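Local atomic coordinates of probable leucine/isoleucine/valine-binding protein (Rhodopirellula baltica, PDB entry 4KV7), a protein that probably binds leucine, isoleucine, valine or a related small ligand as the extracytoplasmic receptor of an ABC transporter, its true ligand being unknown. Residues Q244-S249 / G266-V272; A253-Q257 / I365-S370. The protein carries 1 engineered substitution. One frame throughout, in Å; residues are numbered along the deposited sequence.

Contact 1: Q244-S249 / G266-V272; sequences QFLAVS and GIVATQV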
loop_
_atom_site.group_PDB
_atom_site.type_symbol
_atom_site.label_atom_id
_atom_site.label_comp_id
_atom_site.label_asym_id
_atom_site.label_seq_id
_atom_site.Cartn_x
_atom_site.Cartn_y
_atom_site.Cartn_z
ATOM N N GLN A 244 4.021 -11.276 19.747
ATOM C CA GLN A 244 4.462 -10.136 18.958
ATOM C C GLN A 244 3.566 -10.026 17.734
ATOM O O GLN A 244 3.510 -10.950 16.922
ATOM C CB GLN A 244 5.908 -10.329 18.512
ATOM C CG GLN A 244 6.410 -9.243 17.576
ATOM C CD GLN A 244 6.516 -7.893 18.258
ATOM O OE1 GLN A 244 7.302 -7.719 19.183
ATOM N NE2 GLN A 244 5.739 -6.921 17.787
ATOM N N PHE A 245 2.863 -8.904 17.598
ATOM C CA PHE A 245 2.045 -8.650 16.417
ATOM C C PHE A 245 2.860 -7.885 15.393
ATOM O O PHE A 245 3.596 -6.961 15.749
ATOM C CB PHE A 245 0.788 -7.857 16.788
ATOM C CG PHE A 245 -0.217 -8.650 17.573
ATOM C CD1 PHE A 245 -0.981 -9.621 16.946
ATOM C CD2 PHE A 245 -0.396 -8.431 18.929
ATOM C CE1 PHE A 245 -1.910 -10.352 17.645
ATOM C CE2 PHE A 245 -1.327 -9.164 19.639
ATOM C CZ PHE A 245 -2.086 -10.128 18.990
ATOM N N LEU A 246 2.732 -8.274 14.133
ATOM C CA LEU A 246 3.407 -7.575 13.038
ATOM C C LEU A 246 2.399 -7.286 11.944
ATOM O O LEU A 246 1.763 -8.206 11.430
ATOM C CB LEU A 246 4.541 -8.410 12.439
ATOM C CG LEU A 246 5.630 -8.864 13.415
ATOM C CD1 LEU A 246 5.348 -10.258 13.977
ATOM C CD2 LEU A 246 6.997 -8.820 12.748
ATOM N N ALA A 247 2.271 -6.020 11.560
ATOM C CA ALA A 247 1.294 -5.597 10.562
ATOM C C ALA A 247 1.991 -5.316 9.242
ATOM O O ALA A 247 3.009 -4.614 9.206
ATOM C CB ALA A 247 0.590 -4.347 11.044
ATOM N N VAL A 248 1.441 -5.826 8.149
ATOM C CA VAL A 248 1.952 -5.425 6.840
ATOM C C VAL A 248 1.517 -3.999 6.530
ATOM O O VAL A 248 0.637 -3.422 7.200
ATOM C CB VAL A 248 1.545 -6.387 5.697
ATOM C CG1 VAL A 248 2.079 -7.797 5.964
ATOM C CG2 VAL A 248 0.045 -6.394 5.478
ATOM N N SER A 249 2.107 -3.438 5.484
ATOM C CA SER A 249 1.877 -2.055 5.089
ATOM C C SER A 249 0.403 -1.686 4.946
ATOM O O SER A 249 -0.032 -0.611 5.385
ATOM C CB SER A 249 2.594 -1.809 3.764
ATOM O OG SER A 249 2.116 -2.718 2.794
ATOM N N GLY A 266 4.355 -1.414 20.912
ATOM C CA GLY A 266 5.105 -2.643 20.735
ATOM C C GLY A 266 4.834 -3.357 19.423
ATOM O O GLY A 266 5.579 -4.261 19.048
ATOM N N ILE A 267 3.780 -2.958 18.718
ATOM C CA ILE A 267 3.484 -3.547 17.417
ATOM C C ILE A 267 4.532 -3.116 16.397
ATOM O O ILE A 267 4.947 -1.956 16.371
ATOM C CB ILE A 267 2.086 -3.132 16.926
ATOM C CG1 ILE A 267 1.014 -3.720 17.845
ATOM C CG2 ILE A 267 1.848 -3.594 15.501
ATOM C CD1 ILE A 267 -0.380 -3.260 17.496
ATOM N N VAL A 268 4.971 -4.053 15.558
ATOM C CA VAL A 268 5.888 -3.747 14.464
ATOM C C VAL A 268 5.085 -3.746 13.175
ATOM O O VAL A 268 4.229 -4.605 12.977
ATOM C CB VAL A 268 7.026 -4.782 14.391
ATOM C CG1 VAL A 268 7.848 -4.617 13.127
ATOM C CG2 VAL A 268 7.916 -4.675 15.628
ATOM N N ALA A 269 5.320 -2.766 12.315
ATOM C CA ALA A 269 4.586 -2.674 11.058
ATOM C C ALA A 269 5.557 -2.360 9.930
ATOM O O ALA A 269 6.299 -1.372 9.998
ATOM C CB ALA A 269 3.483 -1.601 11.140
ATOM N N THR A 270 5.553 -3.187 8.888
ATOM C CA THR A 270 6.433 -2.947 7.762
ATOM C C THR A 270 5.803 -1.945 6.803
ATOM O O THR A 270 4.629 -2.073 6.443
ATOM C CB THR A 270 6.787 -4.243 7.017
ATOM O OG1 THR A 270 5.605 -5.014 6.791
ATOM C CG2 THR A 270 7.751 -5.080 7.831
ATOM N N GLN A 271 6.592 -0.963 6.380
ATOM C CA GLN A 271 6.146 0.046 5.432
ATOM C C GLN A 271 6.885 -0.062 4.110
ATOM O O GLN A 271 8.006 -0.579 4.045
ATOM C CB GLN A 271 6.339 1.447 6.017
ATOM C CG GLN A 271 5.736 1.639 7.408
ATOM C CD GLN A 271 4.278 1.243 7.474
ATOM O OE1 GLN A 271 3.477 1.649 6.638
ATOM N NE2 GLN A 271 3.923 0.447 8.469
ATOM N N VAL A 272 6.258 0.461 3.062
ATOM C CA VAL A 272 6.847 0.492 1.735
ATOM C C VAL A 272 7.355 1.888 1.378
ATOM O O VAL A 272 7.733 2.145 0.230
ATOM C CB VAL A 272 5.866 -0.023 0.667
ATOM C CG1 VAL A 272 5.519 -1.484 0.931
ATOM C CG2 VAL A 272 4.610 0.846 0.622
HETATM O O HOH W 1 8.129 -5.170 19.778
HETATM O O HOH W 2 1.201 -0.770 8.198
HETATM O O HOH W 3 0.808 2.145 7.126
#

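Contact 2: A253-Q257 / I365-S370; sequences ADALQ and IGADSS. Engineered in segment 365-370: Ser369 (natural residue Gly).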
loop_
_atom_site.group_PDB
_atom_site.type_symbol
_atom_site.label_atom_id
_atom_site.label_comp_id
_atom_site.label_asym_id
_atom_site.label_seq_id
_atom_site.Cartn_x
_atom_site.Cartn_y
_atom_site.Cartn_z
ATOM N N ALA A 253 -0.880 1.575 9.517
ATOM C CA ALA A 253 -0.302 1.643 10.857
ATOM C C ALA A 253 -0.759 2.873 11.617
ATOM O O ALA A 253 -0.893 2.834 12.833
ATOM C CB ALA A 253 1.220 1.595 10.783
ATOM N N ASP A 254 -0.990 3.969 10.907
ATOM C CA ASP A 254 -1.448 5.178 11.576
ATOM C C ASP A 254 -2.878 5.020 12.081
ATOM O O ASP A 254 -3.185 5.366 13.220
ATOM C CB ASP A 254 -1.283 6.378 10.653
ATOM C CG ASP A 254 0.168 6.613 10.293
ATOM O OD1 ASP A 254 0.935 6.978 11.204
ATOM O OD2 ASP A 254 0.541 6.418 9.111
ATOM N N ALA A 255 -3.737 4.446 11.250
ATOM C CA ALA A 255 -5.108 4.173 11.673
ATOM C C ALA A 255 -5.154 3.128 12.788
ATOM O O ALA A 255 -5.977 3.212 13.707
ATOM C CB ALA A 255 -5.946 3.728 10.503
ATOM N N LEU A 256 -4.274 2.141 12.708
ATOM C CA LEU A 256 -4.203 1.105 13.723
ATOM C C LEU A 256 -3.831 1.695 15.077
ATOM O O LEU A 256 -4.457 1.389 16.100
ATOM C CB LEU A 256 -3.167 0.067 13.302
ATOM C CG LEU A 256 -2.973 -1.122 14.241
ATOM C CD1 LEU A 256 -4.160 -2.075 14.192
ATOM C CD2 LEU A 256 -1.696 -1.856 13.889
ATOM N N GLN A 257 -2.831 2.572 15.091
ATOM C CA GLN A 257 -2.393 3.197 16.333
ATOM C C GLN A 257 -3.489 4.081 16.921
ATOM O O GLN A 257 -3.699 4.099 18.134
ATOM C CB GLN A 257 -1.108 4.003 16.124
ATOM C CG GLN A 257 -0.645 4.702 17.402
ATOM C CD GLN A 257 0.764 5.248 17.313
ATOM O OE1 GLN A 257 1.242 5.600 16.233
ATOM N NE2 GLN A 257 1.442 5.318 18.457
ATOM N N ILE A 365 5.770 0.777 16.675
ATOM C CA ILE A 365 4.768 1.679 17.213
ATOM C C ILE A 365 4.978 1.802 18.715
ATOM O O ILE A 365 5.084 0.797 19.419
ATOM C CB ILE A 365 3.346 1.179 16.910
ATOM C CG1 ILE A 365 3.151 1.031 15.399
ATOM C CG2 ILE A 365 2.312 2.127 17.508
ATOM C CD1 ILE A 365 1.795 0.464 15.001
ATOM N N GLY A 366 5.046 3.037 19.201
ATOM C CA GLY A 366 5.269 3.296 20.610
ATOM C C GLY A 366 4.016 3.833 21.267
ATOM O O GLY A 366 2.906 3.574 20.804
ATOM N N ALA A 367 4.197 4.580 22.352
ATOM C CA ALA A 367 3.084 5.157 23.098
ATOM C C ALA A 367 2.301 6.199 22.297
ATOM O O ALA A 367 1.068 6.183 22.283
ATOM C CB ALA A 367 3.586 5.766 24.414
ATOM N N ASP A 368 3.022 7.095 21.628
ATOM C CA ASP A 368 2.408 8.269 21.021
ATOM C C ASP A 368 2.711 8.407 19.532
ATOM O O ASP A 368 2.091 9.219 18.841
ATOM C CB ASP A 368 2.891 9.530 21.737
ATOM C CG ASP A 368 2.583 9.516 23.221
ATOM O OD1 ASP A 368 1.394 9.401 23.581
ATOM O OD2 ASP A 368 3.534 9.615 24.028
ATOM N N SER A 369 3.667 7.623 19.046
ATOM C CA SER A 369 4.141 7.755 17.676
ATOM C C SER A 369 4.696 6.425 17.216
ATOM O O SER A 369 4.596 5.426 17.929
ATOM C CB SER A 369 5.250 8.805 17.610
ATOM O OG SER A 369 6.351 8.422 18.425
ATOM N N SER A 370 5.275 6.409 16.020
ATOM C CA SER A 370 6.071 5.272 15.592
ATOM C C SER A 370 7.452 5.774 15.192
ATOM O O SER A 370 7.639 6.969 14.948
ATOM C CB SER A 370 5.408 4.531 14.429
ATOM O OG SER A 370 5.502 5.264 13.218
HETATM O O HOH W 4 3.022 6.193 12.807
HETATM O O HOH W 5 0.189 3.675 20.611
#

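Contact 1: Q244-S249 / G266-V272
Phe245 O is gripped by two N-H groups. Val268 N reaches it across the strands at 3.2 Å. The side-chain amide of Gln244 gives NE2 to the same oxygen at 3.0 Å, from above the carbonyl plane. NE2 also donates to Gly266 O at 2.9 Å, in a nearly straight bond (171°). Both acceptors lie in the plane of the Gln244 amide, so the two bonds fix its rotation. A bend at chi2 (67°) swings the amide across towards the neighbouring strand, within reach of both oxygens. Water 1 donates to both Gln244 OE1 and Gly266 O. Beyond this end, strands 244-247 and 268-271 run parallel as neighbours in the central sheet of one lobe of a periplasmic-binding-protein fold. Helix 253-260 joins them in a beta-alpha-beta unit. Ala247 carries the ladder on: its N donates to Val268 O at 2.8 Å, and its O accepts from Thr270 N at 2.9 Å. The methyls of Ala247 and Ala269 meet on one face, CB to CB 4.0 Å. Leu246 and Val268 lie on the other face; Leu246 touches Met145 of helix 138-151, and Val268 touches Leu373 and Leu378. At the C-terminal end of the pair, Ser249 OG and Thr270 OG1 bond to the two carboxylate oxygens of Glu141 in that helix. Water 2 accepts from Gln271 NE2 at 3.0 Å and sits near Val248 O.

Contact 2: A253-Q257 / I365-S370
Gln257 lays its side chain over the CG2 methyl of Ile365. Its amide carbon CD sits 3.5 Å from Ile365 CG2, and its NE2 is 3.4 Å from the same methyl. The two side chains run past each other in opposite directions. Gln257 has CG anti to the backbone N (chi1 178°) and stays extended at chi2, which carries the amide from the helix to the mouth of the turn at 366-369. There NE2 donates to Ser369 O at 3.2 Å. The bond is bent, with 150° at the hydrogen, and the nitrogen stands above the carbonyl plane. Ser369 is an engineered residue, but the bond uses its backbone oxygen. Water 5 accepts from Gln257 NE2 at 3.0 Å and sits close to Gly366 O. Earlier in the helix, Ala253 CB packs against Ile365 CD1 at 4.4 Å, and Leu256 CD2 against the same Ile365 CD1 at 4.3 Å.

The next shell holds these groups in place. Ser369 O also accepts from Gly366 N at 2.7 Å, which closes the turn. On the helix side, Ala253 also touches Gln271, and Leu256 leans on helix 226-238. Water 4 links Asp254 OD1 to Ser370 OG. Each of these residues has a further partner: Asp254 OD2 accepts from Phe301 N, and Ser370 OG bonds to His275 NE2. The tight turn at 366-369 joins strands 361-365 and 370-372, an antiparallel beta hairpin at the edge of the sheet, and helix 253-260 packs over it as the crossover helix of a beta-alpha-beta unit.

How the contacts relate
Following the chain from the N terminus, the first segment met lies on strand 244-247; helix 253-260 and strand 268-271 come next. Contact 1 closes this short beta-alpha-beta loop, with 16 residues between its segments. Contact 2 starts from the helix within that loop and closes a much longer one, ending at segment 365-370, the hairpin turn with its flanking strand ends. The segments alternate along the chain, so the two loops cross. The centres of contacts 1 and 2 are about 10 Å apart. They meet directly: Gly266 N lies 2.8 Å from Ile365 O, a probable hydrogen bond, and Ala253 CB packs on Ala269 CB. Together they tie the parallel strands, their crossover helix and the late antiparallel hairpin into one lobe.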